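Long-range contacts in autoinducer 2-binding protein LsrB (PDB 6DSP), which binds the quorum-sensing signal autoinducer-2 in the cleft of a periplasmic-binding-protein fold and probably acts as its receptor: residues D152-C157 / P184-V189; W158-A163 / P191-S196; M310-L315 / T324-V329. All blocks are in the same frame, centred on the assembly; numbering follows the deposited sequence.

Contact 1 (D152-C157 / P184-V189); sequences DAIKYC and PNWQNV
Ile-154 packs over one face of the Trp-186 indole, both side chains leaving the backbone together. Its CB sits almost on the normal of the five-membered ring, 3.6 Å from the centroid, a CH-pi contact over the face, while CG1 reaches NE1 of the same ring. With CG anti to the carbonyl carbon (chi1 -68°), the indole swings alongside Ile-154, and a hydrogen bond from NE1 to the carbonyl of Pro-149 fixes its rotation. The six-membered ring of Trp-186 then turns its edge to the face of Tyr-156 in an edge-to-face pair, centroids 5.7 Å apart and planes at 61°. Over the opposite face of the tyrosine lies CA of Asn-188, 4.0 Å from the ring centroid, which leaves the phenol held between two residues of segment 184-189. The contact opens a beta-alpha-beta crossover, in which strands 155-160 and 187-195 run parallel and helix 166-182 connects them. That helix meets the Tyr-156 and Asn-188 side of the sheet: the carboxylate of Glu-176 is hydrogen-bonded to OH of Tyr-156 through OE1 and to ND2 of Asn-188 through OE2. Three backbone hydrogen bonds join the segments, among them Gln-187 N to Ile-154 O at 2.8 Å. On the other side of the sheet Lys-155 and Gln-187 stretch out as neighbours, and CG1 of Val-189 crosses the lysine's aliphatic stem near CB, 3.8 Å away, as NZ goes on to a salt bridge with Asp-216.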
ATOM      1  N   ASP A 152      12.138 -26.006  -7.067  1.00 23.16           N
ATOM      2  CA  ASP A 152      11.248 -26.703  -6.147  1.00 22.15           C
ATOM      3  C   ASP A 152       9.784 -26.360  -6.426  1.00 20.79           C
ATOM      4  O   ASP A 152       9.438 -25.268  -6.923  1.00 20.28           O
ATOM      5  CB  ASP A 152      11.521 -26.299  -4.695  1.00 22.85           C
ATOM      6  CG  ASP A 152      12.846 -26.815  -4.149  1.00 24.61           C
ATOM      7  OD1 ASP A 152      13.432 -27.780  -4.708  1.00 25.36           O
ATOM      8  OD2 ASP A 152      13.252 -26.248  -3.101  1.00 25.07           O
ATOM      9  N   ALA A 153       8.910 -27.287  -6.044  1.00 20.41           N
ATOM     10  CA  ALA A 153       7.467 -27.061  -6.144  1.00 20.08           C
ATOM     11  C   ALA A 153       7.008 -26.305  -4.896  1.00 19.44           C
ATOM     12  O   ALA A 153       6.305 -26.822  -4.024  1.00 20.92           O
ATOM     13  CB  ALA A 153       6.727 -28.382  -6.320  1.00 20.66           C
ATOM     14  N   ILE A 154       7.466 -25.053  -4.810  1.00 18.02           N
ATOM     15  CA  ILE A 154       7.202 -24.201  -3.648  1.00 17.44           C
ATOM     16  C   ILE A 154       5.698 -24.039  -3.458  1.00 17.57           C
ATOM     17  O   ILE A 154       4.986 -23.606  -4.368  1.00 18.44           O
ATOM     18  CB  ILE A 154       7.875 -22.828  -3.862  1.00 17.40           C
ATOM     19  CG1 ILE A 154       9.418 -22.919  -3.951  1.00 17.75           C
ATOM     20  CG2 ILE A 154       7.393 -21.769  -2.824  1.00 17.03           C
ATOM     21  CD1 ILE A 154      10.083 -23.534  -2.728  1.00 18.38           C
ATOM     22  N   LYS A 155       5.218 -24.340  -2.253  1.00 16.42           N
ATOM     23  CA  LYS A 155       3.821 -24.169  -1.890  1.00 16.40           C
ATOM     24  C   LYS A 155       3.645 -22.785  -1.279  1.00 15.43           C
ATOM     25  O   LYS A 155       4.384 -22.401  -0.363  1.00 15.26           O
ATOM     26  CB  LYS A 155       3.415 -25.233  -0.870  1.00 17.82           C
ATOM     27  CG  LYS A 155       3.258 -26.623  -1.484  1.00 20.33           C
ATOM     28  CD  LYS A 155       2.724 -27.625  -0.465  1.00 23.49           C
ATOM     29  CE  LYS A 155       2.379 -28.932  -1.145  1.00 26.98           C
ATOM     30  NZ  LYS A 155       1.757 -29.919  -0.233  1.00 29.59           N
ATOM     31  N   TYR A 156       2.704 -22.017  -1.809  1.00 14.39           N
ATOM     32  CA  TYR A 156       2.576 -20.638  -1.340  1.00 14.33           C
ATOM     33  C   TYR A 156       1.123 -20.182  -1.414  1.00 13.87           C
ATOM     34  O   TYR A 156       0.262 -20.827  -2.017  1.00 14.56           O
ATOM     35  CB  TYR A 156       3.456 -19.687  -2.166  1.00 14.06           C
ATOM     36  CG  TYR A 156       2.873 -19.424  -3.526  1.00 14.47           C
ATOM     37  CD1 TYR A 156       3.044 -20.333  -4.588  1.00 15.34           C
ATOM     38  CD2 TYR A 156       2.132 -18.280  -3.764  1.00 14.73           C
ATOM     39  CE1 TYR A 156       2.469 -20.083  -5.815  1.00 15.84           C
ATOM     40  CE2 TYR A 156       1.562 -18.039  -4.995  1.00 15.19           C
ATOM     41  CZ  TYR A 156       1.710 -18.931  -5.993  1.00 15.61           C
ATOM     42  OH  TYR A 156       1.140 -18.669  -7.209  1.00 16.35           O
ATOM     43  N   CYS A 157       0.869 -19.031  -0.798  1.00 13.52           N
ATOM     44  CA  CYS A 157      -0.389 -18.319  -1.041  1.00 13.41           C
ATOM     45  C   CYS A 157      -0.189 -16.864  -0.683  1.00 12.70           C
ATOM     46  O   CYS A 157       0.859 -16.466  -0.164  1.00 13.37           O
ATOM     47  CB  CYS A 157      -1.570 -18.914  -0.237  1.00 14.48           C
ATOM     48  SG  CYS A 157      -1.557 -18.624   1.536  1.00 15.08           S
ATOM     49  N   PRO A 184       6.880 -21.856 -12.853  1.00 21.45           N
ATOM     50  CA  PRO A 184       5.700 -22.710 -13.097  1.00 22.27           C
ATOM     51  C   PRO A 184       5.577 -23.882 -12.145  1.00 22.22           C
ATOM     52  O   PRO A 184       4.469 -24.408 -12.005  1.00 22.71           O
ATOM     53  CB  PRO A 184       5.888 -23.187 -14.537  1.00 22.79           C
ATOM     54  CG  PRO A 184       7.389 -23.129 -14.736  1.00 22.69           C
ATOM     55  CD  PRO A 184       7.824 -21.889 -13.979  1.00 22.27           C
ATOM     56  N   ASN A 185       6.663 -24.295 -11.474  1.00 21.74           N
ATOM     57  CA  ASN A 185       6.580 -25.397 -10.529  1.00 21.95           C
ATOM     58  C   ASN A 185       5.951 -25.000  -9.199  1.00 20.43           C
ATOM     59  O   ASN A 185       5.533 -25.876  -8.437  1.00 20.25           O
ATOM     60  CB  ASN A 185       7.969 -26.007 -10.265  1.00 24.06           C
ATOM     61  CG  ASN A 185       8.564 -26.659 -11.490  1.00 27.59           C
ATOM     62  OD1 ASN A 185       7.873 -26.912 -12.473  1.00 29.22           O
ATOM     63  ND2 ASN A 185       9.852 -26.963 -11.420  1.00 28.80           N
ATOM     64  N   TRP A 186       5.868 -23.709  -8.893  1.00 18.82           N
ATOM     65  CA  TRP A 186       5.247 -23.328  -7.635  1.00 17.67           C
ATOM     66  C   TRP A 186       3.765 -23.671  -7.668  1.00 18.38           C
ATOM     67  O   TRP A 186       3.122 -23.677  -8.729  1.00 19.32           O
ATOM     68  CB  TRP A 186       5.423 -21.832  -7.385  1.00 17.25           C
ATOM     69  CG  TRP A 186       6.836 -21.356  -7.104  1.00 17.11           C
ATOM     70  CD1 TRP A 186       8.016 -22.003  -7.382  1.00 16.94           C
ATOM     71  CD2 TRP A 186       7.204 -20.107  -6.507  1.00 16.41           C
ATOM     72  NE1 TRP A 186       9.079 -21.240  -6.986  1.00 16.89           N
ATOM     73  CE2 TRP A 186       8.610 -20.067  -6.441  1.00 16.56           C
ATOM     74  CE3 TRP A 186       6.473 -19.014  -6.006  1.00 15.70           C
ATOM     75  CZ2 TRP A 186       9.302 -18.966  -5.920  1.00 16.62           C
ATOM     76  CZ3 TRP A 186       7.161 -17.935  -5.490  1.00 15.80           C
ATOM     77  CH2 TRP A 186       8.548 -17.909  -5.441  1.00 16.53           C
ATOM     78  N   GLN A 187       3.204 -23.904  -6.478  1.00 18.13           N
ATOM     79  CA  GLN A 187       1.813 -24.305  -6.327  1.00 19.03           C
ATOM     80  C   GLN A 187       1.139 -23.335  -5.376  1.00 16.64           C
ATOM     81  O   GLN A 187       1.512 -23.242  -4.203  1.00 16.67           O
ATOM     82  CB  GLN A 187       1.729 -25.714  -5.734  1.00 23.15           C
ATOM     83  CG  GLN A 187       2.380 -26.775  -6.631  1.00 29.30           C
ATOM     84  CD  GLN A 187       2.341 -28.160  -6.013  1.00 35.05           C
ATOM     85  OE1 GLN A 187       1.693 -28.370  -4.987  1.00 37.11           O
ATOM     86  NE2 GLN A 187       3.017 -29.111  -6.646  1.00 36.99           N
ATOM     87  N   ASN A 188       0.121 -22.648  -5.870  1.00 16.14           N
ATOM     88  CA  ASN A 188      -0.663 -21.782  -4.999  1.00 16.11           C
ATOM     89  C   ASN A 188      -1.657 -22.679  -4.270  1.00 16.05           C
ATOM     90  O   ASN A 188      -2.581 -23.228  -4.884  1.00 17.54           O
ATOM     91  CB  ASN A 188      -1.366 -20.700  -5.816  1.00 16.09           C
ATOM     92  CG  ASN A 188      -2.093 -19.703  -4.935  1.00 16.20           C
ATOM     93  OD1 ASN A 188      -2.547 -20.044  -3.844  1.00 16.41           O
ATOM     94  ND2 ASN A 188      -2.203 -18.464  -5.394  1.00 17.56           N
ATOM     95  N   VAL A 189      -1.444 -22.872  -2.964  1.00 15.50           N
ATOM     96  CA  VAL A 189      -2.273 -23.802  -2.200  1.00 16.39           C
ATOM     97  C   VAL A 189      -3.607 -23.206  -1.770  1.00 17.02           C
ATOM     98  O   VAL A 189      -4.426 -23.916  -1.162  1.00 18.44           O
ATOM     99  CB  VAL A 189      -1.508 -24.421  -1.009  1.00 17.48           C
ATOM    100  CG1 VAL A 189      -0.311 -25.181  -1.505  1.00 18.88           C
ATOM    101  CG2 VAL A 189      -1.046 -23.357   0.001  1.00 17.35           C
TER

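Contact 2 (W158-A163 / P191-S196); sequences WHYSNA and PDNYYS
Tyr-160 and Tyr-195 form the compact part of this contact, a T-shaped pair with planes at 88° and centroids 5.2 Å apart. CE1 of Tyr-195 points at the face of Tyr-160, and the backbone from Asn-162 to Ala-163 lies over a face of the Tyr-195 ring. Asn-193 steadies that ring from the same segment: ND2 donates to OH of Tyr-195 at 3.0 Å, in the amide plane and nearly straight. On the side of the sheet where His-159 lies, its CG stands anti to the backbone N (chi1 174°), which brings NE2 into a 2.8 Å hydrogen bond with OG of Ser-196; ND1 is bonded to Gln-231, so both ring nitrogens of this buried imidazole are engaged. Packing is looser where a water bridges Trp-158 N and Asn-193 OD1, and where the partly exposed Tyr-194 turns its ring away, its OH hydrogen-bonded to NE2 of His-214. Three backbone bonds, among them Tyr-194 N to Trp-158 O at 3.0 Å, bind the strands in parallel. Beyond them the chain turns at Ser-161, whose side chain is about 6 Å from the bound ligand, an arrangement typical of the periplasmic-binding-protein fold, whose pocket lies at the C-terminal ends of parallel strands.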
ATOM      1  N   TRP A 158      -1.228 -16.069  -0.960  1.00 12.39           N
ATOM      2  CA  TRP A 158      -1.273 -14.646  -0.644  1.00 12.20           C
ATOM      3  C   TRP A 158      -2.220 -14.413   0.537  1.00 12.15           C
ATOM      4  O   TRP A 158      -3.268 -15.071   0.648  1.00 13.62           O
ATOM      5  CB  TRP A 158      -1.796 -13.835  -1.846  1.00 12.72           C
ATOM      6  CG  TRP A 158      -0.942 -13.911  -3.069  1.00 13.28           C
ATOM      7  CD1 TRP A 158      -0.843 -14.961  -3.940  1.00 14.57           C
ATOM      8  CD2 TRP A 158      -0.118 -12.870  -3.591  1.00 13.32           C
ATOM      9  NE1 TRP A 158       0.030 -14.634  -4.958  1.00 14.48           N
ATOM     10  CE2 TRP A 158       0.482 -13.356  -4.771  1.00 14.09           C
ATOM     11  CE3 TRP A 158       0.169 -11.567  -3.179  1.00 14.15           C
ATOM     12  CZ2 TRP A 158       1.383 -12.596  -5.521  1.00 14.54           C
ATOM     13  CZ3 TRP A 158       1.047 -10.809  -3.917  1.00 14.71           C
ATOM     14  CH2 TRP A 158       1.635 -11.311  -5.084  1.00 15.03           C
ATOM     15  N   HIS A 159      -1.824 -13.509   1.433  1.00 11.55           N
ATOM     16  CA  HIS A 159      -2.620 -13.096   2.606  1.00 11.83           C
ATOM     17  C   HIS A 159      -2.598 -11.573   2.624  1.00 11.31           C
ATOM     18  O   HIS A 159      -1.544 -10.964   2.832  1.00 11.87           O
ATOM     19  CB  HIS A 159      -2.002 -13.676   3.891  1.00 12.13           C
ATOM     20  CG  HIS A 159      -2.654 -13.188   5.160  1.00 12.03           C
ATOM     21  ND1 HIS A 159      -2.147 -13.486   6.411  1.00 12.59           N
ATOM     22  CD2 HIS A 159      -3.738 -12.391   5.370  1.00 11.98           C
ATOM     23  CE1 HIS A 159      -2.894 -12.900   7.338  1.00 12.17           C
ATOM     24  NE2 HIS A 159      -3.860 -12.229   6.734  1.00 11.77           N
ATOM     25  N   TYR A 160      -3.750 -10.957   2.368  1.00 11.00           N
ATOM     26  CA  TYR A 160      -3.794  -9.490   2.374  1.00 10.73           C
ATOM     27  C   TYR A 160      -5.154  -9.032   2.900  1.00 11.17           C
ATOM     28  O   TYR A 160      -5.832  -9.763   3.626  1.00 11.66           O
ATOM     29  CB  TYR A 160      -3.311  -8.912   1.039  1.00 10.81           C
ATOM     30  CG  TYR A 160      -3.999  -9.337  -0.234  1.00 10.94           C
ATOM     31  CD1 TYR A 160      -3.693 -10.541  -0.855  1.00 11.38           C
ATOM     32  CD2 TYR A 160      -4.908  -8.482  -0.857  1.00 11.45           C
ATOM     33  CE1 TYR A 160      -4.261 -10.867  -2.087  1.00 11.98           C
ATOM     34  CE2 TYR A 160      -5.490  -8.829  -2.068  1.00 11.84           C
ATOM     35  CZ  TYR A 160      -5.155 -10.021  -2.671  1.00 12.17           C
ATOM     36  OH  TYR A 160      -5.680 -10.362  -3.886  1.00 13.76           O
ATOM     37  N   SER A 161      -5.529  -7.793   2.575  1.00 10.96           N
ATOM     38  CA  SER A 161      -6.670  -7.162   3.237  1.00 11.39           C
ATOM     39  C   SER A 161      -8.018  -7.668   2.739  1.00 11.71           C
ATOM     40  O   SER A 161      -8.838  -8.129   3.529  1.00 11.88           O
ATOM     41  CB  SER A 161      -6.571  -5.650   3.116  1.00 11.43           C
ATOM     42  OG  SER A 161      -6.610  -5.228   1.757  1.00 12.02           O
ATOM     43  N   ASN A 162      -8.303  -7.506   1.450  1.00 11.37           N
ATOM     44  CA  ASN A 162      -9.634  -7.811   0.946  1.00 11.89           C
ATOM     45  C   ASN A 162      -9.571  -7.960  -0.573  1.00 11.84           C
ATOM     46  O   ASN A 162      -8.600  -7.544  -1.219  1.00 12.04           O
ATOM     47  CB  ASN A 162     -10.675  -6.756   1.403  1.00 12.54           C
ATOM     48  CG  ASN A 162     -10.506  -5.412   0.675  1.00 12.43           C
ATOM     49  OD1 ASN A 162     -10.720  -5.332  -0.518  1.00 12.61           O
ATOM     50  ND2 ASN A 162     -10.090  -4.360   1.403  1.00 12.87           N
ATOM     51  N   ALA A 163     -10.645  -8.523  -1.144  1.00 12.37           N
ATOM     52  CA  ALA A 163     -10.685  -8.953  -2.529  1.00 13.01           C
ATOM     53  C   ALA A 163     -10.950  -7.807  -3.504  1.00 13.24           C
ATOM     54  O   ALA A 163     -10.894  -8.046  -4.715  1.00 14.19           O
ATOM     55  CB  ALA A 163     -11.778  -9.998  -2.713  1.00 14.38           C
ATOM     56  N   PRO A 191      -5.785 -20.471  -3.841  1.00 17.11           N
ATOM     57  CA  PRO A 191      -5.920 -19.431  -4.880  1.00 18.33           C
ATOM     58  C   PRO A 191      -6.980 -18.375  -4.598  1.00 17.31           C
ATOM     59  O   PRO A 191      -6.909 -17.299  -5.197  1.00 18.08           O
ATOM     60  CB  PRO A 191      -6.214 -20.213  -6.164  1.00 20.27           C
ATOM     61  CG  PRO A 191      -6.515 -21.599  -5.758  1.00 20.49           C
ATOM     62  CD  PRO A 191      -6.030 -21.831  -4.352  1.00 18.25           C
ATOM     63  N   ASP A 192      -7.935 -18.623  -3.699  1.00 15.97           N
ATOM     64  CA  ASP A 192      -8.892 -17.570  -3.334  1.00 15.05           C
ATOM     65  C   ASP A 192      -8.217 -16.430  -2.577  1.00 14.07           C
ATOM     66  O   ASP A 192      -8.787 -15.334  -2.496  1.00 15.00           O
ATOM     67  CB  ASP A 192      -9.954 -18.133  -2.388  1.00 16.15           C
ATOM     68  CG  ASP A 192     -11.026 -18.950  -3.082  1.00 17.79           C
ATOM     69  OD1 ASP A 192     -11.066 -19.003  -4.329  1.00 19.60           O
ATOM     70  OD2 ASP A 192     -11.859 -19.523  -2.341  1.00 17.78           O
ATOM     71  N   ASN A 193      -7.017 -16.652  -2.048  1.00 13.49           N
ATOM     72  CA  ASN A 193      -6.305 -15.760  -1.147  1.00 12.73           C
ATOM     73  C   ASN A 193      -6.950 -15.766   0.230  1.00 13.10           C
ATOM     74  O   ASN A 193      -8.134 -16.079   0.377  1.00 13.40           O
ATOM     75  CB  ASN A 193      -6.227 -14.311  -1.617  1.00 13.59           C
ATOM     76  CG  ASN A 193      -5.769 -14.180  -3.046  1.00 14.23           C
ATOM     77  OD1 ASN A 193      -4.759 -14.762  -3.454  1.00 15.51           O
ATOM     78  ND2 ASN A 193      -6.479 -13.358  -3.809  1.00 15.34           N
ATOM     79  N   TYR A 194      -6.164 -15.428   1.229  1.00 12.74           N
ATOM     80  CA  TYR A 194      -6.676 -15.204   2.571  1.00 11.89           C
ATOM     81  C   TYR A 194      -6.763 -13.709   2.847  1.00 12.11           C
ATOM     82  O   TYR A 194      -5.849 -12.948   2.519  1.00 12.60           O
ATOM     83  CB  TYR A 194      -5.782 -15.886   3.603  1.00 12.21           C
ATOM     84  CG  TYR A 194      -5.988 -17.380   3.701  1.00 12.76           C
ATOM     85  CD1 TYR A 194      -5.235 -18.276   2.919  1.00 13.09           C
ATOM     86  CD2 TYR A 194      -6.911 -17.902   4.596  1.00 13.64           C
ATOM     87  CE1 TYR A 194      -5.399 -19.639   3.043  1.00 13.49           C
ATOM     88  CE2 TYR A 194      -7.081 -19.278   4.732  1.00 13.95           C
ATOM     89  CZ  TYR A 194      -6.329 -20.132   3.945  1.00 13.94           C
ATOM     90  OH  TYR A 194      -6.489 -21.484   4.070  1.00 15.59           O
ATOM     91  N   TYR A 195      -7.847 -13.313   3.509  1.00 11.83           N
ATOM     92  CA  TYR A 195      -8.130 -11.901   3.762  1.00 12.10           C
ATOM     93  C   TYR A 195      -8.344 -11.659   5.250  1.00 12.00           C
ATOM     94  O   TYR A 195      -9.097 -12.388   5.908  1.00 13.27           O
ATOM     95  CB  TYR A 195      -9.392 -11.449   3.005  1.00 11.76           C
ATOM     96  CG  TYR A 195      -9.234 -11.587   1.513  1.00 12.09           C
ATOM     97  CD1 TYR A 195      -8.214 -10.896   0.833  1.00 12.52           C
ATOM     98  CD2 TYR A 195     -10.135 -12.360   0.768  1.00 12.71           C
ATOM     99  CE1 TYR A 195      -8.061 -11.034  -0.567  1.00 13.16           C
ATOM    100  CE2 TYR A 195      -9.991 -12.505  -0.612  1.00 13.54           C
ATOM    101  CZ  TYR A 195      -8.968 -11.833  -1.275  1.00 13.51           C
ATOM    102  OH  TYR A 195      -8.835 -11.951  -2.640  1.00 15.12           O
ATOM    103  N   SER A 196      -7.697 -10.611   5.778  1.00 11.60           N
ATOM    104  CA  SER A 196      -7.841 -10.266   7.197  1.00 11.76           C
ATOM    105  C   SER A 196      -8.343  -8.847   7.437  1.00 11.49           C
ATOM    106  O   SER A 196      -8.440  -8.426   8.604  1.00 12.52           O
ATOM    107  CB  SER A 196      -6.584 -10.580   8.013  1.00 12.33           C
ATOM    108  OG  SER A 196      -5.424 -10.053   7.392  1.00 12.31           O
TER
HETATM  109  O   HOH W   1      -3.273 -17.007  -2.824  1.00 13.82           O

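Contact 3 (M310-L315 / T324-V329); sequences MPNSVL and TSSGVV
Ser-326 OG is held by two hydrogen bonds: ND2 of Asn-312 donates to it at 2.9 Å, and the hydroxyl is also hydrogen-bonded to the carbonyl of Pro-115. The N-H...O angle of the bond from Asn-312 is 166° and OG lies near the amide plane, so the side chain of Asn-312 meets the serine through an in-plane N-H. OD1, at the other end of the same amide, accepts from Arg-118 and rests 3.3 Å from CA of Gly-327. Both polar ends of this buried group are thereby satisfied, which fixes the rotation of the amide. A water adds a second link, accepting from Asn-312 N and donating to Ser-326 O. Next to this polar cluster, Met-310 and Val-328 form an antiparallel hydrogen-bonded pair, with Met-310 N to Val-328 O at 2.7 Å and Val-328 N to Met-310 O at 2.8 Å. The pair joins strand 305-311 to strand 327-330 in the mixed sheet of the ligand-binding fold; strand 120-123 adjoins 327-330 on its other side. After Pro-311 the chain bends into a 3-10 turn, which brings Val-314 and Leu-315 back over Val-328. The Val-328 branch CG1, set opposite its own main-chain nitrogen (chi1 173°), meets CG2 of Val-314 at 3.8 Å. Leu-315 approaches at a slant, its CD1 touching CG2 of Val-328 at 3.9 Å and its side chain also packing on Met-121.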
ATOM      1  N   MET A 310       2.423  11.199 -14.835  1.00 15.93           N
ATOM      2  CA  MET A 310       2.355  10.113 -15.802  1.00 15.95           C
ATOM      3  C   MET A 310       0.914   9.796 -16.160  1.00 14.92           C
ATOM      4  O   MET A 310      -0.005  10.087 -15.386  1.00 14.91           O
ATOM      5  CB  MET A 310       2.979   8.838 -15.212  1.00 19.01           C
ATOM      6  CG  MET A 310       4.302   9.084 -14.515  1.00 22.96           C
ATOM      7  SD  MET A 310       5.525   9.859 -15.570  1.00 27.70           S
ATOM      8  CE  MET A 310       5.721   8.549 -16.757  1.00 30.13           C
ATOM      9  N   PRO A 311       0.660   9.159 -17.300  1.00 15.16           N
ATOM     10  CA  PRO A 311      -0.720   8.736 -17.610  1.00 14.76           C
ATOM     11  C   PRO A 311      -1.216   7.673 -16.643  1.00 13.95           C
ATOM     12  O   PRO A 311      -0.444   6.914 -16.050  1.00 14.48           O
ATOM     13  CB  PRO A 311      -0.609   8.163 -19.031  1.00 17.18           C
ATOM     14  CG  PRO A 311       0.776   7.950 -19.271  1.00 19.30           C
ATOM     15  CD  PRO A 311       1.615   8.776 -18.350  1.00 17.48           C
ATOM     16  N   ASN A 312      -2.543   7.602 -16.525  1.00 13.73           N
ATOM     17  CA  ASN A 312      -3.164   6.627 -15.631  1.00 14.10           C
ATOM     18  C   ASN A 312      -2.759   5.197 -15.978  1.00 13.73           C
ATOM     19  O   ASN A 312      -2.699   4.327 -15.092  1.00 13.78           O
ATOM     20  CB  ASN A 312      -4.674   6.756 -15.717  1.00 14.28           C
ATOM     21  CG  ASN A 312      -5.162   8.008 -15.036  1.00 14.62           C
ATOM     22  OD1 ASN A 312      -4.591   8.454 -14.039  1.00 15.06           O
ATOM     23  ND2 ASN A 312      -6.203   8.594 -15.592  1.00 15.98           N
ATOM     24  N   SER A 313      -2.473   4.930 -17.254  1.00 14.54           N
ATOM     25  CA  SER A 313      -2.154   3.573 -17.652  1.00 15.39           C
ATOM     26  C   SER A 313      -0.802   3.080 -17.121  1.00 15.92           C
ATOM     27  O   SER A 313      -0.540   1.877 -17.240  1.00 16.74           O
ATOM     28  CB  SER A 313      -2.208   3.456 -19.172  1.00 16.65           C
ATOM     29  OG  SER A 313      -1.332   4.377 -19.784  1.00 17.70           O
ATOM     30  N   VAL A 314       0.026   3.923 -16.478  1.00 15.71           N
ATOM     31  CA  VAL A 314       1.195   3.360 -15.792  1.00 16.15           C
ATOM     32  C   VAL A 314       0.804   2.411 -14.671  1.00 15.86           C
ATOM     33  O   VAL A 314       1.605   1.550 -14.282  1.00 16.81           O
ATOM     34  CB  VAL A 314       2.186   4.445 -15.299  1.00 16.51           C
ATOM     35  CG1 VAL A 314       2.644   5.342 -16.429  1.00 18.67           C
ATOM     36  CG2 VAL A 314       1.649   5.254 -14.092  1.00 15.91           C
ATOM     37  N   LEU A 315      -0.402   2.555 -14.113  1.00 15.64           N
ATOM     38  CA  LEU A 315      -0.861   1.648 -13.066  1.00 15.88           C
ATOM     39  C   LEU A 315      -1.798   0.548 -13.574  1.00 16.44           C
ATOM     40  O   LEU A 315      -2.152  -0.349 -12.791  1.00 18.39           O
ATOM     41  CB  LEU A 315      -1.556   2.433 -11.943  1.00 15.62           C
ATOM     42  CG  LEU A 315      -0.692   3.469 -11.192  1.00 15.21           C
ATOM     43  CD1 LEU A 315      -1.503   4.084 -10.059  1.00 15.02           C
ATOM     44  CD2 LEU A 315       0.580   2.865 -10.646  1.00 15.68           C
ATOM     45  N   THR A 324      -6.165  14.319 -19.951  1.00 19.08           N
ATOM     46  CA  THR A 324      -4.823  14.586 -19.460  1.00 20.26           C
ATOM     47  C   THR A 324      -4.807  15.364 -18.153  1.00 19.21           C
ATOM     48  O   THR A 324      -3.721  15.632 -17.646  1.00 20.01           O
ATOM     49  CB  THR A 324      -3.960  15.298 -20.496  1.00 23.07           C
ATOM     50  OG1 THR A 324      -4.578  16.544 -20.763  1.00 24.50           O
ATOM     51  CG2 THR A 324      -3.823  14.484 -21.789  1.00 24.29           C
ATOM     52  N   SER A 325      -5.965  15.717 -17.579  1.00 18.23           N
ATOM     53  CA  SER A 325      -5.990  16.300 -16.243  1.00 18.94           C
ATOM     54  C   SER A 325      -6.022  15.234 -15.159  1.00 16.60           C
ATOM     55  O   SER A 325      -6.099  15.571 -13.968  1.00 17.97           O
ATOM     56  CB  SER A 325      -7.193  17.214 -16.065  1.00 23.90           C
ATOM     57  OG  SER A 325      -8.416  16.495 -16.030  1.00 28.39           O
ATOM     58  N   SER A 326      -5.943  13.962 -15.534  1.00 14.62           N
ATOM     59  CA  SER A 326      -6.005  12.854 -14.586  1.00 13.98           C
ATOM     60  C   SER A 326      -4.728  12.044 -14.775  1.00 13.89           C
ATOM     61  O   SER A 326      -4.461  11.591 -15.890  1.00 15.05           O
ATOM     62  CB  SER A 326      -7.248  12.011 -14.881  1.00 14.73           C
ATOM     63  OG  SER A 326      -7.258  10.852 -14.061  1.00 15.49           O
ATOM     64  N   GLY A 327      -3.942  11.862 -13.721  1.00 13.66           N
ATOM     65  CA  GLY A 327      -2.673  11.182 -13.883  1.00 13.12           C
ATOM     66  C   GLY A 327      -2.072  10.715 -12.574  1.00 12.87           C
ATOM     67  O   GLY A 327      -2.690  10.818 -11.506  1.00 13.10           O
ATOM     68  N   VAL A 328      -0.837  10.217 -12.669  1.00 12.91           N
ATOM     69  CA  VAL A 328      -0.183   9.490 -11.581  1.00 13.10           C
ATOM     70  C   VAL A 328       1.225  10.031 -11.372  1.00 13.54           C
ATOM     71  O   VAL A 328       1.975  10.233 -12.339  1.00 15.21           O
ATOM     72  CB  VAL A 328      -0.114   7.984 -11.941  1.00 13.60           C
ATOM     73  CG1 VAL A 328       0.721   7.194 -10.921  1.00 14.34           C
ATOM     74  CG2 VAL A 328      -1.501   7.388 -12.120  1.00 13.43           C
ATOM     75  N   VAL A 329       1.619  10.196 -10.110  1.00 13.46           N
ATOM     76  CA  VAL A 329       3.008  10.459  -9.742  1.00 14.08           C
ATOM     77  C   VAL A 329       3.519   9.201  -9.056  1.00 14.02           C
ATOM     78  O   VAL A 329       2.864   8.685  -8.145  1.00 13.98           O
ATOM     79  CB  VAL A 329       3.104  11.674  -8.805  1.00 15.16           C
ATOM     80  CG1 VAL A 329       4.495  11.795  -8.224  1.00 15.95           C
ATOM     81  CG2 VAL A 329       2.706  12.941  -9.556  1.00 15.63           C
TER
HETATM   82  O   HOH W   2      -4.032   9.728 -17.811  1.00 15.21           O

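Contacts 1 and 2 are successive portions of one strand pair, 155-160 with 187-195, and their centres lie 16 Å apart. They meet where SG of Cys-157 packs on CD1 of Tyr-194 at 3.9 Å. Contact 1 occupies the outer end, whereas contact 2 runs towards the cleft, with Ser-161 OG hydrogen-bonded to OE1 of the pocket residue Gln-168. Contact 3 belongs to the other sheet: its centre is 27 Å from that of contact 2 and 34 Å from that of contact 1, and it touches neither. The side chain of Leu-315 stays about 12 Å from the ligand, twice as far as that of Ser-161.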